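Local coordinates for uncharacterized NTF2-like protein (Cytophaga hutchinsonii ATCC 33406, PDB 3F14), which is of unknown function but has the cone-shaped NTF2-like fold of the SnoaL-like family, whose pocket probably receives a small ligand, at residues H12-D17 / Y93-R98; D17-Y22 / K51-M56; N26-W31 / T103-T108. All coordinates share one frame; numbering follows the deposited sequence.

The three interactions lie round one interior: their centres are about 11 Å apart between interactions 1 and 2, 12 Å between interactions 1 and 3, and 15 Å between interactions 2 and 3. Interaction 1 sets the end of helix 2-14 on strand 88-100; interaction 2, which begins at the shared D17, carries the following loop to helix 42-57; interaction 3 pairs strand 29-33 with strand 103-111, the sheet neighbour of strand 88-100. Along the chain, segments 12-17, 17-22 and 26-31 come first, then 51-56, and finally 93-98 and 103-108. F13, F18 and W31 meet between the contacts, joining both helices to the sheet around the bound Tris molecule, which probably marks the pocket of this NTF2-like fold.

Interaction 1 of 3, residues H12-D17 / Y93-R98; sequences HFSSGD and YCDIYR. With TRS (2-amino-2-hydroxymethyl-propane-1,3-diol), chain B.
S14 lies at the centre of a short chain of hydrogen bonds between helix 2-14 and strand 88-100. S14 OG accepts a hydrogen bond from Y97 OH (2.7 Å) and donates one to D95 OD2. With chi1 at -80°, OG lies beside the backbone N and opposite the carbonyl carbon, which brings it to the edge of the Y97 ring, in the ring plane, within bonding distance of the carboxylate. D95 OD2 accepts this bond with its anti lone pair, away from OD1, and also accepts from the Tris amine. The two donors to OD2, together with the bonds that OD1 receives from Tris O1 and from S109, would hold the carboxylate in a fixed rotation.

F13 reaches the same phenol from another direction: its CD1 lies 3.3 Å from Y97 OH, which sits near the plane of the phenylalanine ring at its edge. The two rings are nearly perpendicular, at 82°, but obliquely placed, and F13 CB touches Y97 CE2.

In this NTF2-like fold the helix packs against the concave side of the curved sheet, and the alternate strand residues Y93, D95 and Y97 point toward the helix. A Tris molecule, probably from the crystallisation liquor, lies between Y93, D95 and the end of the helix. Its amine donates to S14 O as well as to D95 OD2, and sits over the centre of one face of the Y93 ring; if protonated, it would be well placed for a cation-pi interaction. The Y93 ring owes its place beneath the amine to chi1 of 58°, with CG between the backbone N and carbonyl carbon, while its OH is bonded to N63. F13 O accepts from Tris O3 at 2.8 Å. G16, with positive phi, closes the last turn in a Schellman motif.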
loop_
_atom_site.group_PDB
_atom_site.type_symbol
_atom_site.label_atom_id
_atom_site.label_comp_id
_atom_site.label_asym_id
_atom_site.label_seq_id
_atom_site.Cartn_x
_atom_site.Cartn_y
_atom_site.Cartn_z
ATOM N N HIS A 12 8.715 -1.294 13.993
ATOM C CA HIS A 12 8.207 -2.140 15.067
ATOM C C HIS A 12 6.769 -2.542 14.855
ATOM O O HIS A 12 6.433 -3.713 14.931
ATOM C CB HIS A 12 8.317 -1.432 16.413
ATOM C CG HIS A 12 9.678 -1.507 17.022
ATOM N ND1 HIS A 12 10.598 -0.482 16.927
ATOM C CD2 HIS A 12 10.265 -2.491 17.740
ATOM C CE1 HIS A 12 11.697 -0.827 17.587
ATOM N NE2 HIS A 12 11.521 -2.041 18.087
ATOM N N PHE A 13 5.887 -1.595 14.506
ATOM C CA PHE A 13 4.487 -1.966 14.309
ATOM C C PHE A 13 4.332 -2.932 13.130
ATOM O O PHE A 13 3.642 -3.936 13.248
ATOM C CB PHE A 13 3.597 -0.712 14.106
ATOM C CG PHE A 13 2.101 -1.027 14.135
ATOM C CD1 PHE A 13 1.429 -1.497 13.032
ATOM C CD2 PHE A 13 1.386 -0.850 15.331
ATOM C CE1 PHE A 13 0.092 -1.830 13.099
ATOM C CE2 PHE A 13 0.053 -1.142 15.399
ATOM C CZ PHE A 13 -0.603 -1.666 14.297
ATOM N N SER A 14 4.999 -2.646 12.003
ATOM C CA SER A 14 4.815 -3.463 10.810
ATOM C C SER A 14 5.309 -4.900 11.006
ATOM O O SER A 14 4.796 -5.827 10.418
ATOM C CB SER A 14 5.488 -2.821 9.585
ATOM O OG SER A 14 4.644 -1.771 9.042
ATOM N N SER A 15 6.343 -5.057 11.823
ATOM C CA SER A 15 6.918 -6.366 12.093
ATOM C C SER A 15 6.144 -7.103 13.213
ATOM O O SER A 15 6.507 -8.242 13.572
ATOM C CB SER A 15 8.443 -6.255 12.388
ATOM O OG SER A 15 8.635 -5.520 13.537
ATOM N N GLY A 16 5.038 -6.536 13.704
ATOM C CA GLY A 16 4.182 -7.179 14.699
ATOM C C GLY A 16 4.503 -6.943 16.138
ATOM O O GLY A 16 3.826 -7.512 16.988
ATOM N N ASP A 17 5.504 -6.132 16.416
ATOM C CA ASP A 17 5.926 -5.836 17.763
ATOM C C ASP A 17 5.141 -4.636 18.259
ATOM O O ASP A 17 5.693 -3.592 18.593
ATOM C CB ASP A 17 7.437 -5.572 17.851
ATOM C CG ASP A 17 7.960 -5.533 19.296
ATOM O OD1 ASP A 17 7.171 -5.770 20.239
ATOM O OD2 ASP A 17 9.166 -5.182 19.453
ATOM N N TYR A 93 1.951 -7.381 2.872
ATOM C CA TYR A 93 1.346 -6.195 3.458
ATOM C C TYR A 93 2.000 -4.889 3.053
ATOM O O TYR A 93 3.186 -4.808 2.762
ATOM C CB TYR A 93 1.287 -6.286 5.029
ATOM C CG TYR A 93 2.609 -6.478 5.721
ATOM C CD1 TYR A 93 3.485 -5.409 5.985
ATOM C CD2 TYR A 93 2.985 -7.734 6.171
ATOM C CE1 TYR A 93 4.695 -5.621 6.617
ATOM C CE2 TYR A 93 4.162 -7.931 6.855
ATOM C CZ TYR A 93 5.029 -6.894 7.075
ATOM O OH TYR A 93 6.231 -7.163 7.727
ATOM N N CYS A 94 1.165 -3.864 3.036
ATOM C CA CYS A 94 1.594 -2.495 2.875
ATOM C C CYS A 94 0.909 -1.697 4.001
ATOM O O CYS A 94 -0.309 -1.603 4.032
ATOM C CB CYS A 94 1.200 -1.954 1.501
ATOM S SG CYS A 94 1.662 -0.205 1.299
ATOM N N ASP A 95 1.720 -1.150 4.906
ATOM C CA ASP A 95 1.265 -0.369 6.060
ATOM C C ASP A 95 1.629 1.077 5.856
ATOM O O ASP A 95 2.795 1.417 5.632
ATOM C CB ASP A 95 1.887 -0.870 7.352
ATOM C CG ASP A 95 1.524 -2.305 7.686
ATOM O OD1 ASP A 95 0.388 -2.753 7.435
ATOM O OD2 ASP A 95 2.414 -3.052 8.264
ATOM N N ILE A 96 0.634 1.960 5.988
ATOM C CA ILE A 96 0.802 3.396 5.770
ATOM C C ILE A 96 0.534 4.135 7.086
ATOM O O ILE A 96 -0.548 3.978 7.673
ATOM C CB ILE A 96 -0.179 3.913 4.692
ATOM C CG1 ILE A 96 0.015 3.152 3.398
ATOM C CG2 ILE A 96 -0.041 5.437 4.503
ATOM C CD1 ILE A 96 -0.997 3.508 2.271
ATOM N N TYR A 97 1.530 4.878 7.569
ATOM C CA TYR A 97 1.425 5.594 8.834
ATOM C C TYR A 97 1.343 7.067 8.596
ATOM O O TYR A 97 2.133 7.609 7.827
ATOM C CB TYR A 97 2.666 5.305 9.712
ATOM C CG TYR A 97 2.898 3.841 10.034
ATOM C CD1 TYR A 97 3.515 2.994 9.114
ATOM C CD2 TYR A 97 2.492 3.284 11.239
ATOM C CE1 TYR A 97 3.690 1.663 9.346
ATOM C CE2 TYR A 97 2.662 1.961 11.489
ATOM C CZ TYR A 97 3.286 1.140 10.553
ATOM O OH TYR A 97 3.417 -0.198 10.787
ATOM N N ARG A 98 0.408 7.722 9.251
ATOM C CA ARG A 98 0.387 9.180 9.288
ATOM C C ARG A 98 0.640 9.566 10.716
ATOM O O ARG A 98 -0.079 9.163 11.636
ATOM C CB ARG A 98 -0.943 9.756 8.853
ATOM C CG ARG A 98 -0.964 11.317 8.841
ATOM C CD ARG A 98 -2.310 11.934 8.430
HETATM C C TRS B . 0.960 -6.083 9.828
HETATM C C1 TRS B . -0.257 -5.326 9.235
HETATM C C2 TRS B . 0.838 -7.592 9.660
HETATM C C3 TRS B . 1.089 -5.780 11.311
HETATM N N TRS B . 2.181 -5.660 9.128
HETATM O O1 TRS B . -0.183 -5.255 7.818
HETATM O O2 TRS B . 0.677 -7.919 8.297
HETATM O O3 TRS B . 1.516 -4.453 11.439
#

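Interaction 2 of 3, residues D17-Y22 / K51-M56; sequences DFPAVY and KMLPEM
F18 extends its ring from the loop after helix 2-14 to the selenomethionines M52 and M56 of helix 42-57, whose selenium atoms, with M52 in the conformer described, lie on opposite sides of the ring plane. Both make Met-aromatic contacts, each selenium 5.2 Å from the centroid of the F18 ring and obliquely placed. M56 crosses the phenylalanine side chain at about a right angle and makes its nearest approach through CG, 3.7 Å from F18 CE2. Bends at chi2 (-62°) and chi3 (87°) fold the M56 chain back beside the ring, so that its SE also comes close to F18 CZ.

Aliphatic packing supplies the rest. The end of L53 meets the outer edge of the P19 ring, with L53 CD2 3.6 Å from P19 CG and L53 CD1 against P19 CD. CD1 also lies beside F18 CD2, so one leucine branch bridges the two loop residues. No hydrogen bond crosses between the segments.

The contact lies toward the surface, although F18 itself is buried. Its ring meets F13 of helix 2-14 and also touches C49 on helix 42-57, while W31 of strand 29-33 packs against F18 and this conformer of M52, connecting the loop and helix 42-57 to the sheet.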
loop_
_atom_site.group_PDB
_atom_site.type_symbol
_atom_site.label_atom_id
_atom_site.label_comp_id
_atom_site.label_asym_id
_atom_site.label_seq_id
_atom_site.Cartn_x
_atom_site.Cartn_y
_atom_site.Cartn_z
ATOM N N ASP A 17 5.504 -6.132 16.416
ATOM C CA ASP A 17 5.926 -5.836 17.763
ATOM C C ASP A 17 5.141 -4.636 18.259
ATOM O O ASP A 17 5.693 -3.592 18.593
ATOM C CB ASP A 17 7.437 -5.572 17.851
ATOM C CG ASP A 17 7.960 -5.533 19.296
ATOM O OD1 ASP A 17 7.171 -5.770 20.239
ATOM O OD2 ASP A 17 9.166 -5.182 19.453
ATOM N N PHE A 18 3.831 -4.815 18.340
ATOM C CA PHE A 18 2.951 -3.706 18.694
ATOM C C PHE A 18 3.262 -3.093 20.077
ATOM O O PHE A 18 3.272 -1.856 20.202
ATOM C CB PHE A 18 1.492 -4.129 18.674
ATOM C CG PHE A 18 1.064 -4.896 17.434
ATOM C CD1 PHE A 18 1.265 -4.434 16.155
ATOM C CD2 PHE A 18 0.318 -6.049 17.583
ATOM C CE1 PHE A 18 0.781 -5.134 15.073
ATOM C CE2 PHE A 18 -0.163 -6.744 16.489
ATOM C CZ PHE A 18 0.062 -6.268 15.231
ATOM N N PRO A 19 3.515 -3.924 21.097
ATOM C CA PRO A 19 3.738 -3.356 22.452
ATOM C C PRO A 19 4.876 -2.347 22.518
ATOM O O PRO A 19 4.841 -1.481 23.371
ATOM C CB PRO A 19 3.997 -4.590 23.313
ATOM C CG PRO A 19 3.314 -5.682 22.583
ATOM C CD PRO A 19 3.520 -5.397 21.147
ATOM N N ALA A 20 5.867 -2.443 21.643
ATOM C CA ALA A 20 6.965 -1.461 21.616
ATOM C C ALA A 20 6.505 -0.060 21.256
ATOM O O ALA A 20 7.228 0.900 21.520
ATOM C CB ALA A 20 8.094 -1.917 20.639
ATOM N N VAL A 21 5.318 0.086 20.664
ATOM C CA VAL A 21 4.896 1.413 20.204
ATOM C C VAL A 21 3.548 1.881 20.734
ATOM O O VAL A 21 3.080 2.963 20.355
ATOM C CB VAL A 21 4.955 1.528 18.643
ATOM C CG1 VAL A 21 6.385 1.344 18.164
ATOM C CG2 VAL A 21 4.065 0.507 17.989
ATOM N N TYR A 22 2.920 1.122 21.632
ATOM C CA TYR A 22 1.655 1.603 22.224
ATOM C C TYR A 22 1.760 3.013 22.831
ATOM O O TYR A 22 0.820 3.812 22.699
ATOM C CB TYR A 22 1.166 0.654 23.313
ATOM C CG TYR A 22 0.755 -0.725 22.858
ATOM C CD1 TYR A 22 0.338 -0.969 21.567
ATOM C CD2 TYR A 22 0.727 -1.773 23.774
ATOM C CE1 TYR A 22 -0.016 -2.249 21.186
ATOM C CE2 TYR A 22 0.347 -3.042 23.398
ATOM C CZ TYR A 22 -0.011 -3.259 22.092
ATOM O OH TYR A 22 -0.379 -4.509 21.699
ATOM N N LYS A 51 -5.007 -8.659 21.354
ATOM C CA LYS A 51 -5.718 -9.885 20.960
ATOM C C LYS A 51 -4.952 -10.599 19.837
ATOM O O LYS A 51 -4.814 -11.835 19.846
ATOM C CB LYS A 51 -7.139 -9.518 20.556
ATOM C CG LYS A 51 -8.032 -10.605 20.018
ATOM C CD LYS A 51 -9.490 -10.110 19.941
ATOM C CE LYS A 51 -10.358 -10.948 19.015
ATOM N NZ LYS A 51 -9.956 -12.396 19.002
HETATM N N MSE A 52 -4.384 -9.811 18.913
HETATM C CA MSE A 52 -3.627 -10.272 17.690
HETATM C C MSE A 52 -2.185 -10.722 17.957
HETATM O O MSE A 52 -1.628 -11.505 17.182
HETATM C CB MSE A 52 -3.593 -9.164 16.576
HETATM C CG MSE A 52 -3.032 -9.589 15.139
HETATM SE SE MSE A 52 -3.097 -8.263 13.816
HETATM C CE MSE A 52 -4.987 -8.077 13.714
ATOM N N LEU A 53 -1.580 -10.241 19.039
ATOM C CA LEU A 53 -0.179 -10.430 19.355
ATOM C C LEU A 53 0.286 -11.892 19.331
ATOM O O LEU A 53 1.334 -12.172 18.722
ATOM C CB LEU A 53 0.170 -9.753 20.676
ATOM C CG LEU A 53 1.652 -9.623 21.015
ATOM C CD1 LEU A 53 2.468 -8.876 19.962
ATOM C CD2 LEU A 53 1.787 -8.966 22.386
ATOM N N PRO A 54 -0.457 -12.835 19.914
ATOM C CA PRO A 54 0.049 -14.222 19.819
ATOM C C PRO A 54 0.200 -14.715 18.387
ATOM O O PRO A 54 1.161 -15.459 18.084
ATOM C CB PRO A 54 -1.017 -15.035 20.561
ATOM C CG PRO A 54 -1.713 -14.043 21.433
ATOM C CD PRO A 54 -1.676 -12.730 20.734
ATOM N N GLU A 55 -0.712 -14.354 17.488
ATOM C CA GLU A 55 -0.582 -14.697 16.067
ATOM C C GLU A 55 0.666 -14.118 15.483
ATOM O O GLU A 55 1.338 -14.771 14.684
ATOM C CB GLU A 55 -1.769 -14.235 15.245
ATOM C CG GLU A 55 -1.740 -14.874 13.883
ATOM C CD GLU A 55 -2.836 -14.405 12.973
ATOM O OE1 GLU A 55 -3.468 -13.365 13.271
ATOM O OE2 GLU A 55 -3.021 -15.103 11.947
HETATM N N MSE A 56 1.019 -12.886 15.822
HETATM C CA MSE A 56 2.268 -12.286 15.341
HETATM C C MSE A 56 3.508 -13.010 15.903
HETATM O O MSE A 56 4.444 -13.276 15.132
HETATM C CB MSE A 56 2.322 -10.829 15.763
HETATM C CG MSE A 56 1.230 -9.936 15.159
HETATM SE SE MSE A 56 1.187 -9.730 13.282
HETATM C CE MSE A 56 0.140 -11.190 12.710
#

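Interaction 3 of 3, residues N26-W31 / T103-T108; sequences NDIIEW and TIKTIT
N26, at the end of the short strand 25-26, and T103, at the start of strand 103-111, join through their side chains. From N26 CB, which lies 3.1 Å from I104 O, the chain leads to CG, packed against K105 CD. There the amide divides: OD1 accepts from the backbone N of I28 as an Asx turn, while N26 ND2 donates to T103 OG1 at 2.9 Å. The latter bond is almost straight, with an N-H...O angle of 175°, and lies in the amide plane. Chi1 of -166° turns CG away from the backbone N and lays N26 alongside K105, whose NZ continues to a salt bridge with E100. The backbone takes part here too, N26 N donating to I104 O.

After the type I turn from N26 to I29, parallel pairing continues: E30 N donates to K105 O, and E30 O accepts from I107 N at 2.9 Å. A water bridges I28 O and K105 O next to the turn. K105 and T106 together face R98, forming a classic beta bulge. On the buried side, I29 CD1 packs on I104 CG2, and W31 CD1 lies 3.6 Å from I107 CB; W31 NE1 bonds to S109.

Backbone bonds thus fix the register, while the N26 amide ties the turn to strand 103-111, and the isoleucines and W31 contribute the apolar lining of the fold's interior.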
loop_
_atom_site.group_PDB
_atom_site.type_symbol
_atom_site.label_atom_id
_atom_site.label_comp_id
_atom_site.label_asym_id
_atom_site.label_seq_id
_atom_site.Cartn_x
_atom_site.Cartn_y
_atom_site.Cartn_z
ATOM N N ASN A 26 -1.463 7.987 19.162
ATOM C CA ASN A 26 -2.298 9.150 19.470
ATOM C C ASN A 26 -3.539 8.701 20.249
ATOM O O ASN A 26 -4.081 7.626 20.025
ATOM C CB ASN A 26 -2.661 9.859 18.172
ATOM C CG ASN A 26 -3.239 11.240 18.383
ATOM O OD1 ASN A 26 -4.437 11.398 18.603
ATOM N ND2 ASN A 26 -2.377 12.250 18.325
ATOM N N ASP A 27 -4.060 9.574 21.108
ATOM C CA ASP A 27 -5.288 9.274 21.860
ATOM C C ASP A 27 -6.424 8.824 20.920
ATOM O O ASP A 27 -7.222 7.980 21.321
ATOM C CB ASP A 27 -5.727 10.488 22.679
ATOM C CG ASP A 27 -4.862 10.699 23.895
ATOM O OD1 ASP A 27 -4.613 9.696 24.611
ATOM O OD2 ASP A 27 -4.407 11.833 24.098
ATOM N N ILE A 28 -6.504 9.387 19.726
ATOM C CA ILE A 28 -7.588 9.031 18.788
ATOM C C ILE A 28 -7.072 8.312 17.552
ATOM O O ILE A 28 -7.635 8.425 16.490
ATOM C CB ILE A 28 -8.504 10.239 18.456
ATOM C CG1 ILE A 28 -7.704 11.372 17.813
ATOM C CG2 ILE A 28 -9.208 10.719 19.755
ATOM C CD1 ILE A 28 -8.611 12.491 17.204
ATOM N N ILE A 29 -5.992 7.579 17.721
ATOM C CA ILE A 29 -5.467 6.728 16.658
ATOM C C ILE A 29 -6.550 5.908 15.997
ATOM O O ILE A 29 -7.449 5.411 16.637
ATOM C CB ILE A 29 -4.354 5.816 17.200
ATOM C CG1 ILE A 29 -3.708 4.949 16.070
ATOM C CG2 ILE A 29 -4.851 4.873 18.334
ATOM C CD1 ILE A 29 -2.405 4.218 16.511
ATOM N N GLU A 30 -6.448 5.736 14.675
ATOM C CA GLU A 30 -7.308 4.795 13.981
ATOM C C GLU A 30 -6.422 3.808 13.215
ATOM O O GLU A 30 -5.427 4.217 12.626
ATOM C CB GLU A 30 -8.216 5.513 12.976
ATOM C CG GLU A 30 -9.112 6.481 13.658
ATOM C CD GLU A 30 -10.196 7.084 12.751
ATOM O OE1 GLU A 30 -10.313 6.659 11.572
ATOM O OE2 GLU A 30 -10.878 8.004 13.259
ATOM N N TRP A 31 -6.797 2.537 13.235
ATOM C CA TRP A 31 -6.194 1.501 12.407
ATOM C C TRP A 31 -7.246 1.012 11.449
ATOM O O TRP A 31 -8.195 0.359 11.839
ATOM C CB TRP A 31 -5.639 0.354 13.235
ATOM C CG TRP A 31 -4.805 -0.660 12.445
ATOM C CD1 TRP A 31 -4.333 -0.517 11.198
ATOM C CD2 TRP A 31 -4.272 -1.908 12.925
ATOM N NE1 TRP A 31 -3.579 -1.606 10.846
ATOM C CE2 TRP A 31 -3.509 -2.483 11.890
ATOM C CE3 TRP A 31 -4.351 -2.594 14.140
ATOM C CZ2 TRP A 31 -2.868 -3.727 12.023
ATOM C CZ3 TRP A 31 -3.730 -3.842 14.264
ATOM C CH2 TRP A 31 -2.978 -4.380 13.228
ATOM N N THR A 103 3.402 11.106 17.458
ATOM C CA THR A 103 2.367 10.135 17.732
ATOM C C THR A 103 1.883 9.548 16.415
ATOM O O THR A 103 1.949 10.220 15.378
ATOM C CB THR A 103 1.173 10.726 18.520
ATOM O OG1 THR A 103 0.418 11.610 17.668
ATOM C CG2 THR A 103 1.715 11.442 19.809
ATOM N N ILE A 104 1.421 8.304 16.474
ATOM C CA ILE A 104 0.793 7.669 15.292
ATOM C C ILE A 104 -0.638 8.129 15.298
ATOM O O ILE A 104 -1.393 7.810 16.247
ATOM C CB ILE A 104 0.800 6.150 15.322
ATOM C CG1 ILE A 104 2.231 5.590 15.472
ATOM C CG2 ILE A 104 0.126 5.629 14.069
ATOM C CD1 ILE A 104 2.233 4.048 15.633
ATOM N N LYS A 105 -1.040 8.840 14.252
ATOM C CA LYS A 105 -2.399 9.313 14.122
ATOM C C LYS A 105 -3.311 8.305 13.415
ATOM O O LYS A 105 -4.437 8.002 13.860
ATOM C CB LYS A 105 -2.420 10.664 13.399
ATOM C CG LYS A 105 -3.734 11.360 13.435
ATOM C CD LYS A 105 -4.117 11.807 14.847
ATOM C CE LYS A 105 -5.410 12.645 14.890
ATOM N NZ LYS A 105 -5.258 13.899 14.105
ATOM N N THR A 106 -2.802 7.761 12.320
ATOM C CA THR A 106 -3.511 6.707 11.582
ATOM C C THR A 106 -2.549 5.677 11.054
ATOM O O THR A 106 -1.402 5.988 10.727
ATOM C CB THR A 106 -4.360 7.238 10.416
ATOM O OG1 THR A 106 -3.508 7.758 9.402
ATOM C CG2 THR A 106 -5.321 8.342 10.856
ATOM N N ILE A 107 -3.035 4.428 10.987
ATOM C CA ILE A 107 -2.384 3.316 10.320
ATOM C C ILE A 107 -3.403 2.763 9.321
ATOM O O ILE A 107 -4.547 2.556 9.696
ATOM C CB ILE A 107 -1.941 2.195 11.281
ATOM C CG1 ILE A 107 -1.180 2.793 12.471
ATOM C CG2 ILE A 107 -1.121 1.151 10.463
ATOM C CD1 ILE A 107 -0.807 1.762 13.538
ATOM N N THR A 108 -2.992 2.563 8.061
ATOM C CA THR A 108 -3.835 1.927 7.042
ATOM C C THR A 108 -3.094 0.702 6.519
ATOM O O THR A 108 -1.954 0.855 6.061
ATOM C CB THR A 108 -4.135 2.903 5.904
ATOM O OG1 THR A 108 -4.696 4.125 6.420
ATOM C CG2 THR A 108 -5.145 2.261 4.902
HETATM O O HOH W 1 -6.779 9.526 14.110
#